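Local coordinates for carbohydrate-binding protein (Flavonifractor plautii, PDB 6N1B), which probably removes the acetyl group from the N-acetylgalactosamine of the blood group A antigen, as part of a gut bacterial pathway that converts A to O type blood, at residues R353-N364 / S381-A392. Numbering follows the deposited sequence.
Sequences RVWYSALQKDTN and SEDDRIWRIGYA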
# COMPACT_ATOMS: atom_id res chain seq x y z
N ARG A 353 -11.86 7.80 1.68
CA ARG A 353 -11.17 8.08 0.40
C ARG A 353 -10.25 6.91 0.13
O ARG A 353 -9.36 6.68 0.95
CB ARG A 353 -10.46 9.38 0.41
CG ARG A 353 -11.39 10.58 0.72
CD ARG A 353 -10.69 11.90 0.64
NE ARG A 353 -10.23 12.19 -0.69
CZ ARG A 353 -9.48 13.25 -0.96
NH1 ARG A 353 -9.14 14.09 -0.06
NH2 ARG A 353 -9.03 13.48 -2.25
N VAL A 354 -10.45 6.18 -0.99
CA VAL A 354 -9.75 4.92 -1.21
C VAL A 354 -9.06 4.95 -2.52
O VAL A 354 -9.73 5.02 -3.60
CB VAL A 354 -10.66 3.70 -1.06
CG1 VAL A 354 -9.89 2.41 -1.27
CG2 VAL A 354 -11.40 3.75 0.31
N TRP A 355 -7.76 4.86 -2.57
CA TRP A 355 -6.93 4.68 -3.81
C TRP A 355 -6.74 3.21 -3.92
O TRP A 355 -6.04 2.58 -3.12
CB TRP A 355 -5.64 5.48 -3.71
CG TRP A 355 -5.85 6.98 -3.71
CD1 TRP A 355 -5.76 7.76 -4.81
CD2 TRP A 355 -6.19 7.85 -2.61
NE1 TRP A 355 -6.07 9.05 -4.44
CE2 TRP A 355 -6.29 9.15 -3.10
CE3 TRP A 355 -6.39 7.66 -1.22
CZ2 TRP A 355 -6.65 10.21 -2.30
CZ3 TRP A 355 -6.70 8.70 -0.43
CH2 TRP A 355 -6.84 9.98 -0.97
N TYR A 356 -7.44 2.57 -4.89
CA TYR A 356 -7.42 1.13 -5.05
C TYR A 356 -6.66 0.70 -6.24
O TYR A 356 -6.84 1.28 -7.33
CB TYR A 356 -8.82 0.51 -5.01
CG TYR A 356 -9.70 0.61 -6.24
CD1 TYR A 356 -10.52 1.72 -6.44
CD2 TYR A 356 -9.80 -0.41 -7.09
CE1 TYR A 356 -11.43 1.78 -7.53
CE2 TYR A 356 -10.71 -0.41 -8.13
CZ TYR A 356 -11.53 0.63 -8.36
OH TYR A 356 -12.45 0.69 -9.36
N SER A 357 -5.81 -0.30 -6.13
CA SER A 357 -5.25 -0.91 -7.31
C SER A 357 -6.05 -2.11 -7.72
O SER A 357 -6.83 -2.68 -6.89
CB SER A 357 -3.76 -1.18 -7.14
OG SER A 357 -3.46 -2.19 -6.17
N ALA A 358 -5.96 -2.47 -9.00
CA ALA A 358 -6.73 -3.60 -9.53
C ALA A 358 -6.07 -4.07 -10.81
O ALA A 358 -5.13 -3.48 -11.32
CB ALA A 358 -8.19 -3.23 -9.73
N LEU A 359 -6.60 -5.20 -11.30
CA LEU A 359 -6.11 -5.81 -12.56
C LEU A 359 -7.32 -6.16 -13.43
O LEU A 359 -8.36 -6.54 -12.92
CB LEU A 359 -5.31 -7.09 -12.29
CG LEU A 359 -3.96 -6.94 -11.62
CD1 LEU A 359 -4.03 -6.70 -10.13
CD2 LEU A 359 -3.13 -8.13 -11.92
N GLN A 360 -7.04 -6.09 -14.76
CA GLN A 360 -7.95 -6.55 -15.78
C GLN A 360 -7.45 -7.84 -16.30
O GLN A 360 -6.24 -8.02 -16.59
CB GLN A 360 -8.08 -5.51 -16.90
CG GLN A 360 -9.11 -5.93 -17.94
CD GLN A 360 -9.42 -4.91 -19.02
OE1 GLN A 360 -8.98 -3.75 -18.96
NE2 GLN A 360 -10.16 -5.40 -20.05
N LYS A 361 -8.36 -8.82 -16.48
CA LYS A 361 -8.01 -10.16 -17.02
C LYS A 361 -8.00 -10.21 -18.56
O LYS A 361 -8.66 -9.47 -19.23
CB LYS A 361 -8.91 -11.25 -16.48
CG LYS A 361 -10.38 -10.99 -16.74
CD LYS A 361 -11.23 -12.14 -16.17
CE LYS A 361 -12.58 -11.60 -15.87
NZ LYS A 361 -13.25 -11.11 -17.03
N ASP A 362 -7.25 -11.19 -19.05
CA ASP A 362 -7.42 -11.59 -20.46
C ASP A 362 -7.13 -10.49 -21.46
O ASP A 362 -7.80 -10.28 -22.46
CB ASP A 362 -8.75 -12.26 -20.73
CG ASP A 362 -8.95 -13.48 -19.89
OD1 ASP A 362 -8.04 -14.31 -19.77
OD2 ASP A 362 -10.05 -13.59 -19.39
N THR A 363 -6.06 -9.74 -21.21
CA THR A 363 -5.84 -8.49 -21.91
C THR A 363 -4.81 -8.57 -23.11
O THR A 363 -4.65 -7.55 -23.81
CB THR A 363 -5.35 -7.39 -20.99
OG1 THR A 363 -4.28 -7.86 -20.17
CG2 THR A 363 -6.47 -6.85 -20.13
N ASN A 364 -4.26 -9.72 -23.39
CA ASN A 364 -3.12 -9.73 -24.38
C ASN A 364 -3.68 -9.18 -25.74
O ASN A 364 -4.64 -9.70 -26.23
CB ASN A 364 -2.63 -11.12 -24.66
CG ASN A 364 -2.25 -11.86 -23.41
OD1 ASN A 364 -0.95 -12.03 -23.18
ND2 ASN A 364 -3.17 -12.30 -22.63
N SER A 381 1.65 -7.82 -26.17
CA SER A 381 1.64 -9.25 -26.35
C SER A 381 1.82 -10.06 -25.01
O SER A 381 1.22 -11.12 -24.94
CB SER A 381 2.78 -9.64 -27.29
OG SER A 381 4.00 -9.12 -26.78
N GLU A 382 2.56 -9.53 -24.06
CA GLU A 382 2.82 -10.21 -22.83
C GLU A 382 2.00 -9.58 -21.72
O GLU A 382 2.23 -9.98 -20.55
CB GLU A 382 4.32 -10.31 -22.54
CG GLU A 382 5.01 -11.09 -23.62
CD GLU A 382 6.48 -11.36 -23.38
OE1 GLU A 382 6.94 -11.32 -22.24
OE2 GLU A 382 7.07 -11.84 -24.38
N ASP A 383 1.04 -8.71 -22.03
CA ASP A 383 0.11 -8.21 -21.02
C ASP A 383 -1.00 -9.24 -20.80
O ASP A 383 -2.11 -9.07 -21.31
CB ASP A 383 -0.42 -6.88 -21.45
CG ASP A 383 0.53 -5.72 -21.31
OD1 ASP A 383 1.45 -5.80 -20.44
OD2 ASP A 383 0.43 -4.80 -22.19
N ASP A 384 -0.72 -10.28 -20.04
CA ASP A 384 -1.72 -11.24 -19.72
C ASP A 384 -2.90 -10.65 -18.95
O ASP A 384 -4.08 -11.05 -19.03
CB ASP A 384 -1.17 -12.45 -18.94
CG ASP A 384 -0.00 -13.09 -19.59
OD1 ASP A 384 -0.06 -13.43 -20.78
OD2 ASP A 384 1.06 -13.17 -19.00
N ARG A 385 -2.53 -9.61 -18.13
CA ARG A 385 -3.44 -8.76 -17.39
C ARG A 385 -2.81 -7.34 -17.44
O ARG A 385 -1.67 -7.22 -17.89
CB ARG A 385 -3.47 -9.28 -15.88
CG ARG A 385 -3.93 -10.70 -15.75
CD ARG A 385 -4.02 -11.16 -14.31
NE ARG A 385 -4.48 -12.54 -14.30
CZ ARG A 385 -4.08 -13.47 -13.47
NH1 ARG A 385 -3.20 -13.26 -12.51
NH2 ARG A 385 -4.54 -14.70 -13.72
N ILE A 386 -3.60 -6.38 -17.02
CA ILE A 386 -3.13 -4.99 -16.94
C ILE A 386 -3.36 -4.50 -15.51
O ILE A 386 -4.38 -4.71 -14.90
CB ILE A 386 -3.87 -4.07 -17.94
CG1 ILE A 386 -3.57 -4.41 -19.38
CG2 ILE A 386 -3.57 -2.60 -17.69
CD1 ILE A 386 -2.19 -3.99 -19.88
N TRP A 387 -2.33 -3.83 -14.99
CA TRP A 387 -2.30 -3.30 -13.62
C TRP A 387 -2.53 -1.79 -13.62
O TRP A 387 -1.71 -1.06 -14.25
CB TRP A 387 -0.94 -3.57 -12.94
CG TRP A 387 -0.42 -4.98 -12.95
CD1 TRP A 387 0.04 -5.67 -13.98
CD2 TRP A 387 -0.28 -5.84 -11.77
NE1 TRP A 387 0.54 -6.93 -13.59
CE2 TRP A 387 0.32 -7.05 -12.23
CE3 TRP A 387 -0.57 -5.69 -10.45
CZ2 TRP A 387 0.65 -8.09 -11.38
CZ3 TRP A 387 -0.30 -6.76 -9.57
CH2 TRP A 387 0.30 -7.93 -10.06
N ARG A 388 -3.51 -1.30 -12.87
CA ARG A 388 -3.69 0.14 -12.71
C ARG A 388 -4.13 0.49 -11.27
O ARG A 388 -4.51 -0.38 -10.46
CB ARG A 388 -4.86 0.65 -13.64
CG ARG A 388 -4.73 0.44 -15.12
CD ARG A 388 -3.55 1.17 -15.75
NE ARG A 388 -3.61 0.94 -17.18
CZ ARG A 388 -2.65 1.17 -18.03
NH1 ARG A 388 -1.47 1.68 -17.62
NH2 ARG A 388 -2.83 0.89 -19.34
N ILE A 389 -4.11 1.80 -11.00
CA ILE A 389 -4.59 2.39 -9.74
C ILE A 389 -5.69 3.36 -10.04
O ILE A 389 -5.52 4.27 -10.89
CB ILE A 389 -3.44 3.17 -9.01
CG1 ILE A 389 -2.34 2.20 -8.57
CG2 ILE A 389 -3.98 3.94 -7.83
CD1 ILE A 389 -1.00 2.92 -8.22
N GLY A 390 -6.82 3.18 -9.34
CA GLY A 390 -7.97 4.06 -9.40
C GLY A 390 -8.43 4.56 -8.04
O GLY A 390 -7.62 4.55 -7.11
N TYR A 391 -9.70 4.95 -7.93
CA TYR A 391 -10.17 5.63 -6.77
C TYR A 391 -11.62 5.34 -6.54
O TYR A 391 -12.43 5.21 -7.49
CB TYR A 391 -9.96 7.15 -6.95
CG TYR A 391 -10.37 8.01 -5.76
CD1 TYR A 391 -9.59 8.13 -4.63
CD2 TYR A 391 -11.60 8.67 -5.78
CE1 TYR A 391 -10.02 8.85 -3.52
CE2 TYR A 391 -12.01 9.45 -4.66
CZ TYR A 391 -11.17 9.53 -3.55
OH TYR A 391 -11.62 10.29 -2.45
N ALA A 392 -12.02 5.23 -5.25
CA ALA A 392 -13.39 5.09 -4.83
C ALA A 392 -13.61 5.86 -3.54
O ALA A 392 -12.67 6.11 -2.80
CB ALA A 392 -13.66 3.61 -4.66
O HOH W 1 -6.01 -13.26 -16.99
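Val354, Tyr356, Ala358 and Gln360 pair through their backbones with Ala392, Gly390, Arg388 and Ile386, each pair closed by two hydrogen bonds, which defines an antiparallel register. One bond departs from the pattern: Tyr356 N meets Gly390 O at 3.0 Å, but the donor stands well above the carbonyl plane.

The closest aromatic contacts lie on the face carrying Trp355, Leu359, Trp387 and Tyr391. The Tyr391 ring turns an edge to the face of the Trp355 five-membered ring, planes 60° apart, and Tyr391 CE1 approaches Trp355 CE2 to 3.8 Å. Leu359 CD2 lies 3.5 Å from the centroid of the Trp387 six-membered ring, 7° off its normal, a CH-pi contact over the ring centre. On the opposite face Tyr356 CE1 rests against Ala392 CB. Strands 351-361 and 385-395 are the inner two of a four-stranded antiparallel sheet, one of several such sheets in a fold consistent with a beta-propeller. Bound galactose lies about 5 Å from the Trp387 side chain.

Polar side chains act at both ends. Arg353 NE donates to Tyr391 OH at 2.9 Å, nearly in the guanidinium plane; Glu393 also bonds this hydroxyl, and Glu342 pairs with the guanidinium. Beyond the strands, Thr363 OG1, set between its backbone N and carbonyl carbon (chi1 48°), donates to Asp383 O at 2.7 Å, while Thr363 N reaches Asp384 O at 3.2 Å. A water accepts from Asp362 N and Arg385 NE, bridging the segments.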